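Local coordinates for protein pseudoperoxidase (Leishmania major, PDB 5VIA) that binds a heme b whose iron is held by axial histidine and cysteine ligands, and belongs to the heme peroxidase family although named a pseudoperoxidase, at residues 36-41 / 272-277; 49-54 / 137-142; 189-194 / 237-242. All blocks are in the same frame, centred on the assembly; numbering follows the deposited sequence. Where two conformers were deposited one is given.

Contact 1 of 3, residues 36-41 / 272-277. With HEM (protoporphyrin IX containing Fe), chain B.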
loop_
_atom_site.group_PDB
_atom_site.type_symbol
_atom_site.label_atom_id
_atom_site.label_comp_id
_atom_site.label_asym_id
_atom_site.label_seq_id
_atom_site.Cartn_x
_atom_site.Cartn_y
_atom_site.Cartn_z
ATOM N N THR A 36 -3.280 -6.988 -2.183
ATOM C CA THR A 36 -4.312 -6.015 -2.535
ATOM C C THR A 36 -4.951 -5.406 -1.266
ATOM O O THR A 36 -5.289 -4.211 -1.238
ATOM C CB THR A 36 -5.390 -6.613 -3.444
ATOM O OG1 THR A 36 -4.778 -7.456 -4.437
ATOM C CG2 THR A 36 -6.158 -5.483 -4.134
ATOM N N SER A 37 -5.092 -6.213 -0.214
ATOM C CA SER A 37 -5.635 -5.704 1.040
ATOM C C SER A 37 -4.674 -4.697 1.668
ATOM O O SER A 37 -5.107 -3.742 2.313
ATOM C CB SER A 37 -5.928 -6.844 2.013
ATOM O OG SER A 37 -6.804 -7.802 1.423
ATOM N N ILE A 38 -3.375 -4.900 1.471
ATOM C CA ILE A 38 -2.379 -3.958 1.969
ATOM C C ILE A 38 -2.492 -2.664 1.181
ATOM O O ILE A 38 -2.514 -1.580 1.767
ATOM C CB ILE A 38 -0.944 -4.506 1.844
ATOM C CG1 ILE A 38 -0.757 -5.707 2.767
ATOM C CG2 ILE A 38 0.092 -3.401 2.151
ATOM C CD1 ILE A 38 0.566 -6.414 2.560
ATOM N N ARG A 39 -2.587 -2.775 -0.147
ATOM C CA ARG A 39 -2.762 -1.591 -0.974
ATOM C C ARG A 39 -3.995 -0.797 -0.526
ATOM O O ARG A 39 -3.967 0.426 -0.483
ATOM C CB ARG A 39 -2.898 -1.941 -2.458
ATOM C CG ARG A 39 -3.288 -0.700 -3.265
ATOM C CD ARG A 39 -3.059 -0.834 -4.762
ATOM N NE ARG A 39 -4.108 -1.572 -5.411
ATOM C CZ ARG A 39 -5.204 -1.035 -5.930
ATOM N NH1 ARG A 39 -5.415 0.270 -5.864
ATOM N NH2 ARG A 39 -6.091 -1.819 -6.507
ATOM N N THR A 40 -5.059 -1.519 -0.187
ATOM C CA THR A 40 -6.297 -0.906 0.276
ATOM C C THR A 40 -6.110 0.006 1.497
ATOM O O THR A 40 -6.819 0.997 1.639
ATOM C CB THR A 40 -7.332 -1.986 0.568
ATOM O OG1 THR A 40 -7.545 -2.750 -0.628
ATOM C CG2 THR A 40 -8.640 -1.371 0.967
ATOM N N ALA A 41 -5.164 -0.314 2.375
ATOM C CA ALA A 41 -4.935 0.551 3.532
ATOM C C ALA A 41 -4.433 1.904 3.056
ATOM O O ALA A 41 -4.781 2.941 3.632
ATOM C CB ALA A 41 -3.957 -0.071 4.491
ATOM N N SER A 272 6.119 1.765 12.216
ATOM C CA SER A 272 5.743 3.087 12.686
ATOM C C SER A 272 4.973 3.862 11.611
ATOM O O SER A 272 3.944 4.490 11.891
ATOM C CB SER A 272 6.987 3.859 13.135
ATOM O OG SER A 272 6.656 5.214 13.322
ATOM N N ALA A 273 5.463 3.806 10.376
ATOM C CA ALA A 273 4.782 4.455 9.257
ATOM C C ALA A 273 3.407 3.848 9.003
ATOM O O ALA A 273 2.422 4.572 8.792
ATOM C CB ALA A 273 5.626 4.353 7.988
ATOM N N PHE A 274 3.338 2.520 8.993
ATOM C CA PHE A 274 2.084 1.866 8.620
ATOM C C PHE A 274 1.015 2.181 9.651
ATOM O O PHE A 274 -0.133 2.463 9.312
ATOM C CB PHE A 274 2.271 0.353 8.451
ATOM C CG PHE A 274 1.215 -0.286 7.595
ATOM C CD1 PHE A 274 -0.002 -0.660 8.142
ATOM C CD2 PHE A 274 1.431 -0.501 6.240
ATOM C CE1 PHE A 274 -0.994 -1.252 7.355
ATOM C CE2 PHE A 274 0.431 -1.095 5.442
ATOM C CZ PHE A 274 -0.774 -1.459 6.010
ATOM N N THR A 275 1.397 2.158 10.922
ATOM C CA THR A 275 0.476 2.555 11.975
ATOM C C THR A 275 -0.029 4.001 11.818
ATOM O O THR A 275 -1.237 4.247 11.923
ATOM C CB THR A 275 1.108 2.321 13.369
ATOM O OG1 THR A 275 1.108 0.915 13.640
ATOM C CG2 THR A 275 0.314 3.043 14.463
ATOM N N LYS A 276 0.863 4.961 11.578
ATOM C CA LYS A 276 0.431 6.345 11.343
ATOM C C LYS A 276 -0.535 6.416 10.162
ATOM O O LYS A 276 -1.544 7.123 10.205
ATOM C CB LYS A 276 1.623 7.256 11.045
ATOM C CG LYS A 276 2.484 7.683 12.238
ATOM C CD LYS A 276 3.457 8.786 11.770
ATOM C CE LYS A 276 4.321 9.397 12.881
ATOM N NZ LYS A 276 5.350 10.357 12.313
ATOM N N MET A 277 -0.218 5.689 9.099
ATOM C CA MET A 277 -1.083 5.699 7.927
ATOM C C MET A 277 -2.491 5.220 8.244
ATOM O O MET A 277 -3.463 5.858 7.856
ATOM C CB MET A 277 -0.489 4.840 6.803
ATOM C CG MET A 277 -1.333 4.886 5.540
ATOM S SD MET A 277 -0.666 3.861 4.219
ATOM C CE MET A 277 -0.895 2.230 4.931
HETATM C CHA HEM B . 0.727 -1.678 -6.355
HETATM C CHB HEM B . 2.499 2.673 -7.654
HETATM C CHC HEM B . 2.276 3.978 -2.982
HETATM C CHD HEM B . 1.222 -0.588 -1.636
HETATM C C1A HEM B . 1.146 -0.593 -7.085
HETATM C C2A HEM B . 1.109 -0.518 -8.529
HETATM C C3A HEM B . 1.584 0.667 -8.897
HETATM C C4A HEM B . 1.957 1.403 -7.691
HETATM C CMA HEM B . 1.729 1.181 -10.341
HETATM C CAA HEM B . 0.555 -1.616 -9.464
HETATM C CBA HEM B . -0.974 -1.477 -9.326
HETATM C CGA HEM B . -1.739 -2.479 -10.163
HETATM O O1A HEM B . -1.602 -2.443 -11.411
HETATM O O2A HEM B . -2.513 -3.288 -9.583
HETATM C C1B HEM B . 2.580 3.442 -6.510
HETATM C C2B HEM B . 3.038 4.808 -6.408
HETATM C C3B HEM B . 2.963 5.196 -5.126
HETATM C C4B HEM B . 2.489 4.053 -4.348
HETATM C CMB HEM B . 3.491 5.669 -7.597
HETATM C CAB HEM B . 3.369 6.608 -4.633
HETATM C CBB HEM B . 2.828 7.166 -3.545
HETATM C C1C HEM B . 1.985 2.872 -2.205
HETATM C C2C HEM B . 1.891 2.829 -0.739
HETATM C C3C HEM B . 1.592 1.551 -0.378
HETATM C C4C HEM B . 1.496 0.762 -1.598
HETATM C CMC HEM B . 2.089 4.070 0.176
HETATM C CAC HEM B . 1.341 0.883 0.992
HETATM C CBC HEM B . 1.245 1.568 2.140
HETATM C C1D HEM B . 1.006 -1.323 -2.776
HETATM C C2D HEM B . 0.697 -2.738 -2.811
HETATM C C3D HEM B . 0.546 -3.081 -4.287
HETATM C C4D HEM B . 0.778 -1.837 -4.992
HETATM C CMD HEM B . 0.551 -3.698 -1.611
HETATM C CAD HEM B . 0.189 -4.465 -4.890
HETATM C CBD HEM B . -1.345 -4.501 -4.917
HETATM C CGD HEM B . -1.864 -5.783 -5.522
HETATM O O1D HEM B . -3.099 -5.866 -5.795
HETATM O O2D HEM B . -1.041 -6.709 -5.733
HETATM N NA HEM B . 1.678 0.597 -6.600
HETATM N NB HEM B . 2.264 3.009 -5.241
HETATM N NC HEM B . 1.739 1.584 -2.692
HETATM N ND HEM B . 1.059 -0.828 -4.076
HETATM FE FE HEM B . 1.636 1.112 -4.689
#

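Contact 2 of 3, residues 49-54 / 137-142. With HEM (protoporphyrin IX containing Fe), chain B.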
loop_
_atom_site.group_PDB
_atom_site.type_symbol
_atom_site.label_atom_id
_atom_site.label_comp_id
_atom_site.label_asym_id
_atom_site.label_seq_id
_atom_site.Cartn_x
_atom_site.Cartn_y
_atom_site.Cartn_z
ATOM N N ALA A 49 -7.027 11.729 3.091
ATOM C CA ALA A 49 -6.109 12.866 3.041
ATOM C C ALA A 49 -6.335 13.773 1.833
ATOM O O ALA A 49 -5.721 14.833 1.728
ATOM C CB ALA A 49 -4.665 12.377 3.070
ATOM N N GLY A 50 -7.203 13.362 0.910
ATOM C CA GLY A 50 -7.536 14.216 -0.216
ATOM C C GLY A 50 -6.714 13.910 -1.453
ATOM O O GLY A 50 -6.655 14.724 -2.381
ATOM N N PHE A 51 -6.108 12.721 -1.487
ATOM C CA PHE A 51 -5.336 12.307 -2.643
ATOM C C PHE A 51 -5.874 11.031 -3.311
ATOM O O PHE A 51 -5.083 10.127 -3.605
ATOM C CB PHE A 51 -3.872 12.074 -2.242
ATOM C CG PHE A 51 -3.163 13.320 -1.747
ATOM C CD1 PHE A 51 -2.801 14.323 -2.631
ATOM C CD2 PHE A 51 -2.851 13.471 -0.402
ATOM C CE1 PHE A 51 -2.147 15.466 -2.184
ATOM C CE2 PHE A 51 -2.196 14.610 0.059
ATOM C CZ PHE A 51 -1.845 15.609 -0.826
ATOM N N PRO A 52 -7.200 10.961 -3.580
ATOM C CA PRO A 52 -7.630 9.794 -4.355
ATOM C C PRO A 52 -6.984 9.884 -5.732
ATOM O O PRO A 52 -6.918 10.988 -6.288
ATOM C CB PRO A 52 -9.146 9.999 -4.483
ATOM C CG PRO A 52 -9.337 11.490 -4.427
ATOM C CD PRO A 52 -8.288 11.952 -3.434
ATOM N N ALA A 53 -6.511 8.761 -6.272
ATOM C CA ALA A 53 -5.839 8.787 -7.574
ATOM C C ALA A 53 -6.748 8.340 -8.707
ATOM O O ALA A 53 -7.613 7.480 -8.523
ATOM C CB ALA A 53 -4.566 7.940 -7.552
ATOM N N GLU A 54 -6.522 8.922 -9.879
ATOM C CA GLU A 54 -7.211 8.529 -11.091
ATOM C C GLU A 54 -6.257 7.677 -11.931
ATOM O O GLU A 54 -6.682 6.788 -12.678
ATOM C CB GLU A 54 -7.638 9.786 -11.856
ATOM C CG GLU A 54 -8.786 9.577 -12.812
ATOM C CD GLU A 54 -9.931 8.815 -12.176
ATOM O OE1 GLU A 54 -10.393 9.211 -11.079
ATOM O OE2 GLU A 54 -10.361 7.807 -12.775
ATOM N N ILE A 137 5.314 12.200 -4.921
ATOM C CA ILE A 137 5.272 11.127 -3.933
ATOM C C ILE A 137 5.461 11.612 -2.468
ATOM O O ILE A 137 4.685 11.222 -1.601
ATOM C CB ILE A 137 6.231 9.977 -4.316
ATOM C CG1 ILE A 137 5.700 9.265 -5.570
ATOM C CG2 ILE A 137 6.386 8.983 -3.169
ATOM C CD1 ILE A 137 6.572 8.103 -6.068
ATOM N N PRO A 138 6.479 12.457 -2.194
ATOM C CA PRO A 138 6.609 12.974 -0.822
ATOM C C PRO A 138 5.380 13.743 -0.346
ATOM O O PRO A 138 4.990 13.595 0.825
ATOM C CB PRO A 138 7.815 13.913 -0.917
ATOM C CG PRO A 138 8.665 13.299 -1.993
ATOM C CD PRO A 138 7.666 12.781 -3.009
ATOM N N THR A 139 4.774 14.542 -1.223
ATOM C CA THR A 139 3.574 15.311 -0.869
ATOM C C THR A 139 2.470 14.382 -0.374
ATOM O O THR A 139 1.832 14.627 0.663
ATOM C CB THR A 139 3.065 16.125 -2.069
ATOM O OG1 THR A 139 4.035 17.130 -2.403
ATOM C CG2 THR A 139 1.717 16.799 -1.756
ATOM N N ILE A 140 2.261 13.293 -1.106
ATOM C CA ILE A 140 1.238 12.344 -0.736
ATOM C C ILE A 140 1.601 11.605 0.546
ATOM O O ILE A 140 0.796 11.548 1.477
ATOM C CB ILE A 140 0.985 11.322 -1.874
ATOM C CG1 ILE A 140 0.510 12.057 -3.134
ATOM C CG2 ILE A 140 -0.032 10.297 -1.422
ATOM C CD1 ILE A 140 0.407 11.181 -4.364
ATOM N N LEU A 141 2.807 11.036 0.599
ATOM C CA LEU A 141 3.169 10.156 1.703
ATOM C C LEU A 141 3.281 10.894 3.050
ATOM O O LEU A 141 2.842 10.380 4.081
ATOM C CB LEU A 141 4.452 9.386 1.394
ATOM C CG LEU A 141 4.395 8.424 0.189
ATOM C CD1 LEU A 141 5.676 7.616 0.085
ATOM C CD2 LEU A 141 3.195 7.491 0.275
ATOM N N HIS A 142 3.859 12.091 3.039
ATOM C CA HIS A 142 4.002 12.849 4.283
ATOM C C HIS A 142 2.617 13.110 4.865
ATOM O O HIS A 142 2.443 13.168 6.090
ATOM C CB HIS A 142 4.723 14.178 4.039
ATOM C CG HIS A 142 6.216 14.060 3.927
ATOM N ND1 HIS A 142 7.015 13.671 4.984
ATOM C CD2 HIS A 142 7.058 14.333 2.901
ATOM C CE1 HIS A 142 8.280 13.684 4.605
ATOM N NE2 HIS A 142 8.338 14.090 3.348
HETATM C CHA HEM B . 0.727 -1.678 -6.355
HETATM C CHB HEM B . 2.499 2.673 -7.654
HETATM C CHC HEM B . 2.276 3.978 -2.982
HETATM C CHD HEM B . 1.222 -0.588 -1.636
HETATM C C1A HEM B . 1.146 -0.593 -7.085
HETATM C C2A HEM B . 1.109 -0.518 -8.529
HETATM C C3A HEM B . 1.584 0.667 -8.897
HETATM C C4A HEM B . 1.957 1.403 -7.691
HETATM C CMA HEM B . 1.729 1.181 -10.341
HETATM C CAA HEM B . 0.555 -1.616 -9.464
HETATM C CBA HEM B . -0.974 -1.477 -9.326
HETATM C CGA HEM B . -1.739 -2.479 -10.163
HETATM O O1A HEM B . -1.602 -2.443 -11.411
HETATM O O2A HEM B . -2.513 -3.288 -9.583
HETATM C C1B HEM B . 2.580 3.442 -6.510
HETATM C C2B HEM B . 3.038 4.808 -6.408
HETATM C C3B HEM B . 2.963 5.196 -5.126
HETATM C C4B HEM B . 2.489 4.053 -4.348
HETATM C CMB HEM B . 3.491 5.669 -7.597
HETATM C CAB HEM B . 3.369 6.608 -4.633
HETATM C CBB HEM B . 2.828 7.166 -3.545
HETATM C C1C HEM B . 1.985 2.872 -2.205
HETATM C C2C HEM B . 1.891 2.829 -0.739
HETATM C C3C HEM B . 1.592 1.551 -0.378
HETATM C C4C HEM B . 1.496 0.762 -1.598
HETATM C CMC HEM B . 2.089 4.070 0.176
HETATM C CAC HEM B . 1.341 0.883 0.992
HETATM C CBC HEM B . 1.245 1.568 2.140
HETATM C C1D HEM B . 1.006 -1.323 -2.776
HETATM C C2D HEM B . 0.697 -2.738 -2.811
HETATM C C3D HEM B . 0.546 -3.081 -4.287
HETATM C C4D HEM B . 0.778 -1.837 -4.992
HETATM C CMD HEM B . 0.551 -3.698 -1.611
HETATM C CAD HEM B . 0.189 -4.465 -4.890
HETATM C CBD HEM B . -1.345 -4.501 -4.917
HETATM C CGD HEM B . -1.864 -5.783 -5.522
HETATM O O1D HEM B . -3.099 -5.866 -5.795
HETATM O O2D HEM B . -1.041 -6.709 -5.733
HETATM N NA HEM B . 1.678 0.597 -6.600
HETATM N NB HEM B . 2.264 3.009 -5.241
HETATM N NC HEM B . 1.739 1.584 -2.692
HETATM N ND HEM B . 1.059 -0.828 -4.076
HETATM FE FE HEM B . 1.636 1.112 -4.689
#

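Contact 3 of 3, residues 189-194 / 237-242. With HEM (protoporphyrin IX containing Fe), chain B.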
loop_
_atom_site.group_PDB
_atom_site.type_symbol
_atom_site.label_atom_id
_atom_site.label_comp_id
_atom_site.label_asym_id
_atom_site.label_seq_id
_atom_site.Cartn_x
_atom_site.Cartn_y
_atom_site.Cartn_z
ATOM N N GLN A 189 16.920 -2.960 -2.311
ATOM C CA GLN A 189 18.059 -3.625 -2.921
ATOM C C GLN A 189 17.831 -3.707 -4.424
ATOM O O GLN A 189 18.757 -3.521 -5.214
ATOM C CB GLN A 189 18.238 -5.026 -2.318
ATOM C CG GLN A 189 18.468 -5.017 -0.799
ATOM C CD GLN A 189 18.391 -6.396 -0.170
ATOM O OE1 GLN A 189 17.958 -7.362 -0.803
ATOM N NE2 GLN A 189 18.808 -6.496 1.084
ATOM N N PHE A 190 16.584 -3.971 -4.810
ATOM C CA PHE A 190 16.226 -4.120 -6.219
ATOM C C PHE A 190 16.395 -2.807 -6.984
ATOM O O PHE A 190 17.019 -2.783 -8.054
ATOM C CB PHE A 190 14.792 -4.635 -6.356
ATOM C CG PHE A 190 14.403 -4.967 -7.769
ATOM C CD1 PHE A 190 14.623 -6.241 -8.284
ATOM C CD2 PHE A 190 13.828 -4.003 -8.588
ATOM C CE1 PHE A 190 14.269 -6.544 -9.578
ATOM C CE2 PHE A 190 13.479 -4.300 -9.886
ATOM C CZ PHE A 190 13.692 -5.567 -10.378
ATOM N N LEU A 191 15.841 -1.723 -6.433
ATOM C CA LEU A 191 15.954 -0.400 -7.053
ATOM C C LEU A 191 17.409 -0.007 -7.288
ATOM O O LEU A 191 17.779 0.390 -8.397
ATOM C CB LEU A 191 15.259 0.678 -6.208
ATOM C CG LEU A 191 13.729 0.663 -6.141
ATOM C CD1 LEU A 191 13.214 1.959 -5.540
ATOM C CD2 LEU A 191 13.099 0.436 -7.491
ATOM N N LEU A 192 18.228 -0.127 -6.244
ATOM C CA LEU A 192 19.644 0.234 -6.320
ATOM C C LEU A 192 20.378 -0.613 -7.355
ATOM O O LEU A 192 21.248 -0.110 -8.073
ATOM C CB LEU A 192 20.317 0.090 -4.947
ATOM C CG LEU A 192 19.845 1.037 -3.828
ATOM C CD1 LEU A 192 20.459 0.667 -2.477
ATOM C CD2 LEU A 192 20.156 2.493 -4.162
ATOM N N GLU A 193 20.034 -1.894 -7.443
ATOM C CA GLU A 193 20.738 -2.781 -8.369
ATOM C C GLU A 193 20.416 -2.454 -9.824
ATOM O O GLU A 193 21.294 -2.489 -10.680
ATOM C CB GLU A 193 20.431 -4.253 -8.070
ATOM C CG GLU A 193 21.032 -5.223 -9.093
ATOM C CD GLU A 193 21.038 -6.660 -8.610
ATOM O OE1 GLU A 193 21.113 -6.865 -7.382
ATOM O OE2 GLU A 193 20.980 -7.589 -9.455
ATOM N N HIS A 194 19.164 -2.109 -10.096
ATOM C CA HIS A 194 18.713 -1.952 -11.474
ATOM C C HIS A 194 18.453 -0.511 -11.888
ATOM O O HIS A 194 17.991 -0.266 -13.007
ATOM C CB HIS A 194 17.459 -2.801 -11.706
ATOM C CG HIS A 194 17.683 -4.261 -11.460
ATOM N ND1 HIS A 194 17.195 -4.912 -10.348
ATOM C CD2 HIS A 194 18.375 -5.185 -12.168
ATOM C CE1 HIS A 194 17.561 -6.183 -10.392
ATOM N NE2 HIS A 194 18.277 -6.374 -11.484
ATOM N N CYS A 237 9.766 -6.315 -14.650
ATOM C CA CYS A 237 9.706 -5.568 -13.403
ATOM C C CYS A 237 9.483 -4.099 -13.718
ATOM O O CYS A 237 10.193 -3.516 -14.548
ATOM C CB CYS A 237 10.995 -5.763 -12.608
ATOM S SG CYS A 237 11.368 -7.494 -12.302
ATOM N N VAL A 238 8.493 -3.507 -13.057
ATOM C CA VAL A 238 7.953 -2.214 -13.464
ATOM C C VAL A 238 7.890 -1.277 -12.262
ATOM O O VAL A 238 7.443 -1.680 -11.188
ATOM C CB VAL A 238 6.543 -2.382 -14.081
ATOM C CG1 VAL A 238 5.987 -1.052 -14.518
ATOM C CG2 VAL A 238 6.586 -3.348 -15.282
ATOM N N VAL A 239 8.362 -0.042 -12.433
ATOM C CA VAL A 239 8.377 0.951 -11.352
ATOM C C VAL A 239 8.070 2.328 -11.941
ATOM O O VAL A 239 8.494 2.634 -13.055
ATOM C CB VAL A 239 9.757 1.002 -10.639
ATOM C CG1 VAL A 239 9.753 2.018 -9.503
ATOM C CG2 VAL A 239 10.142 -0.367 -10.092
ATOM N N ASN A 240 7.310 3.143 -11.212
ATOM C CA ASN A 240 7.054 4.529 -11.610
ATOM C C ASN A 240 8.349 5.313 -11.788
ATOM O O ASN A 240 9.276 5.163 -10.985
ATOM C CB ASN A 240 6.211 5.234 -10.530
ATOM C CG ASN A 240 4.728 5.021 -10.713
ATOM O OD1 ASN A 240 4.218 3.922 -10.487
ATOM N ND2 ASN A 240 4.015 6.077 -11.106
ATOM N N ALA A 241 8.415 6.157 -12.820
ATOM C CA ALA A 241 9.551 7.061 -12.999
ATOM C C ALA A 241 9.804 7.867 -11.727
ATOM O O ALA A 241 10.953 8.059 -11.322
ATOM C CB ALA A 241 9.321 8.005 -14.185
ATOM N N ALA A 242 8.726 8.325 -11.099
ATOM C CA ALA A 242 8.816 9.117 -9.862
ATOM C C ALA A 242 9.506 8.381 -8.706
ATOM O O ALA A 242 10.251 8.988 -7.928
ATOM C CB ALA A 242 7.436 9.579 -9.440
HETATM C CHA HEM B . 0.727 -1.678 -6.355
HETATM C CHB HEM B . 2.499 2.673 -7.654
HETATM C CHC HEM B . 2.276 3.978 -2.982
HETATM C CHD HEM B . 1.222 -0.588 -1.636
HETATM C C1A HEM B . 1.146 -0.593 -7.085
HETATM C C2A HEM B . 1.109 -0.518 -8.529
HETATM C C3A HEM B . 1.584 0.667 -8.897
HETATM C C4A HEM B . 1.957 1.403 -7.691
HETATM C CMA HEM B . 1.729 1.181 -10.341
HETATM C CAA HEM B . 0.555 -1.616 -9.464
HETATM C CBA HEM B . -0.974 -1.477 -9.326
HETATM C CGA HEM B . -1.739 -2.479 -10.163
HETATM O O1A HEM B . -1.602 -2.443 -11.411
HETATM O O2A HEM B . -2.513 -3.288 -9.583
HETATM C C1B HEM B . 2.580 3.442 -6.510
HETATM C C2B HEM B . 3.038 4.808 -6.408
HETATM C C3B HEM B . 2.963 5.196 -5.126
HETATM C C4B HEM B . 2.489 4.053 -4.348
HETATM C CMB HEM B . 3.491 5.669 -7.597
HETATM C CAB HEM B . 3.369 6.608 -4.633
HETATM C CBB HEM B . 2.828 7.166 -3.545
HETATM C C1C HEM B . 1.985 2.872 -2.205
HETATM C C2C HEM B . 1.891 2.829 -0.739
HETATM C C3C HEM B . 1.592 1.551 -0.378
HETATM C C4C HEM B . 1.496 0.762 -1.598
HETATM C CMC HEM B . 2.089 4.070 0.176
HETATM C CAC HEM B . 1.341 0.883 0.992
HETATM C CBC HEM B . 1.245 1.568 2.140
HETATM C C1D HEM B . 1.006 -1.323 -2.776
HETATM C C2D HEM B . 0.697 -2.738 -2.811
HETATM C C3D HEM B . 0.546 -3.081 -4.287
HETATM C C4D HEM B . 0.778 -1.837 -4.992
HETATM C CMD HEM B . 0.551 -3.698 -1.611
HETATM C CAD HEM B . 0.189 -4.465 -4.890
HETATM C CBD HEM B . -1.345 -4.501 -4.917
HETATM C CGD HEM B . -1.864 -5.783 -5.522
HETATM O O1D HEM B . -3.099 -5.866 -5.795
HETATM O O2D HEM B . -1.041 -6.709 -5.733
HETATM N NA HEM B . 1.678 0.597 -6.600
HETATM N NB HEM B . 2.264 3.009 -5.241
HETATM N NC HEM B . 1.739 1.584 -2.692
HETATM N ND HEM B . 1.059 -0.828 -4.076
HETATM FE FE HEM B . 1.636 1.112 -4.689
#

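Contact 1 of 3, residues 36-41 / 272-277
The ring of Phe274 stands between the two helices. At its edge, near its plane, lies Ile38 CG2, 4.0 Å from Phe274 CE2, and the two side chains cross at about a right angle. Ala41 CB meets the same ring obliquely, 3.8 Å from Phe274 CZ. One face carries the terminal methyl of Met277, offset toward the rim. Phe274 takes its place because CG lies anti to the backbone N (chi1 -158°), which swings the ring toward helix 33-49. Met277 runs extended as far as SD and then bends at its last torsion (chi3 67°), turning CE to Ala41 CB at 3.9 Å. Its SD and CE each come within 3.6 Å of the heme vinyl carbon CBC, so one thioether touches both the helix and the cofactor.

The 36-41 helix also borders the heme itself. Thr36 OG1 donates a 2.7 Å hydrogen bond to the propionate oxygen O1D, and Ile38 CG2 packs 3.8 Å from the heme methyl CMD. The guanidinium of Arg39 has propionate carbon CBD at its edge, while its NH1 and NH2 bond to the carbonyls of Cys60, Val62 and Arg64; Cys60 is an axial ligand of the heme iron. The apolar contact therefore forms part of the wall of the heme pocket.

The axes of the two short segments are 11.8 Å apart at an angle of 63°, a separation bridged by side chains. Helix 85-99 fills in beside them through Ala93 and Ile97, and Leu155 of helix 149-155 covers Phe274 and Met277.

Contact 2 of 3, residues 49-54 / 137-142
Phe51 projects from the loop that follows helix 33-49 onto the short helix 137-142. Helix 33-49 ends in a Schellman motif, with Gly50 at positive phi (96°) as the first residue to leave helical geometry, and the chain then passes directly into Phe51. The packed part of the contact is a CH-pi interaction: Ile140 CG1 lies over one face of the Phe51 ring, 4.3 Å from its centroid and 20° off the ring normal. With CG beside the backbone N (chi1 -63°), Phe51 turns its ring toward the helix. Phe135 meets this ring edge-to-face, and Ile140 also touches Phe42 of helix 33-49, so the buried side is aromatic and aliphatic.

The looser side is at Thr139, which is partly exposed. Its methyl CG2 meets the ring obliquely, the two side chains crossing at about a right angle, while OG1 is hydrogen-bonded to Ser136 OG.

Helix 137-142 turns other residues to the cofactor, as parts of the heme pocket of this peroxidase-family protein. Ile137 CG1 lies 3.7 Å from vinyl carbon CAB, and Leu141 CD2 packs against the heme methyl CMC at 3.6 Å. On the Phe51 side, the ring's outermost carbon CZ approaches Thr139 CG2 to 3.9 Å.

Contact 3 of 3, residues 189-194 / 237-242
Two apolar pairs join the last turns of helix 186-194 to strand 235-240, an outermost strand of a three-stranded antiparallel sheet, just where that strand passes into helix 241-245. In the first, the end of the Phe190 ring meets Cys237, with CZ 3.5 Å from Cys237 CB. In the second, Leu191 CD2 lies 4.0 Å from Val239 CG2, the two side chains slanting across each other. Cys237 and Val239 both turn toward the helix, while Val238 between them points away to Phe164 and Ala174, as expected along a strand.

A sulfur-aromatic contact accompanies the first pair. Cys237 SG is 4.7 Å from the centroid of the Phe190 ring and 64° off its normal, so the sulfur approaches obliquely. Phe190 CG lies anti to the backbone N (chi1 -173°), which carries the ring out from the helix to the strand.

Polar interactions stay within the helix or lead outside the contact. His194 ND1 lies over the centre of one face of the Phe190 ring and makes a weak hydrogen bond to Phe190 O. On the strand, backbone bonds of Cys237 with Val222 and of Val239 with Arg220 tie this edge to strand 219-224.

Contact with the cofactor comes at the end of the strand, where Asn240 belongs to the heme pocket. Its amide nitrogen ND2 is hydrogen-bonded to Val56 O, which fixes the orientation of the amide beside the porphyrin. Asn240 CG comes within 3.4 Å of the heme methyl CMB, and its OD1 is 3.5 Å from the meso carbon CHB.

All three contacts are buried and largely apolar, and each has a segment that touches the same heme, yet they differ in place. Contact 1 lies nearest the chain centre, joins two long helices and adds a hydrogen bond to a heme propionate; its chain loop encloses the other two. Contact 2, farther out, sets a loop against a short helix, and helix 33-49, which supplies a segment of contact 1, leads into that loop. Contact 3 is the most peripheral and the one that involves a strand, with sulfur where contact 2 uses a CH-pi face. Contacts 2 and 3 meet directly, Ile137 CD1 lying 3.8 Å from Ala242 CB.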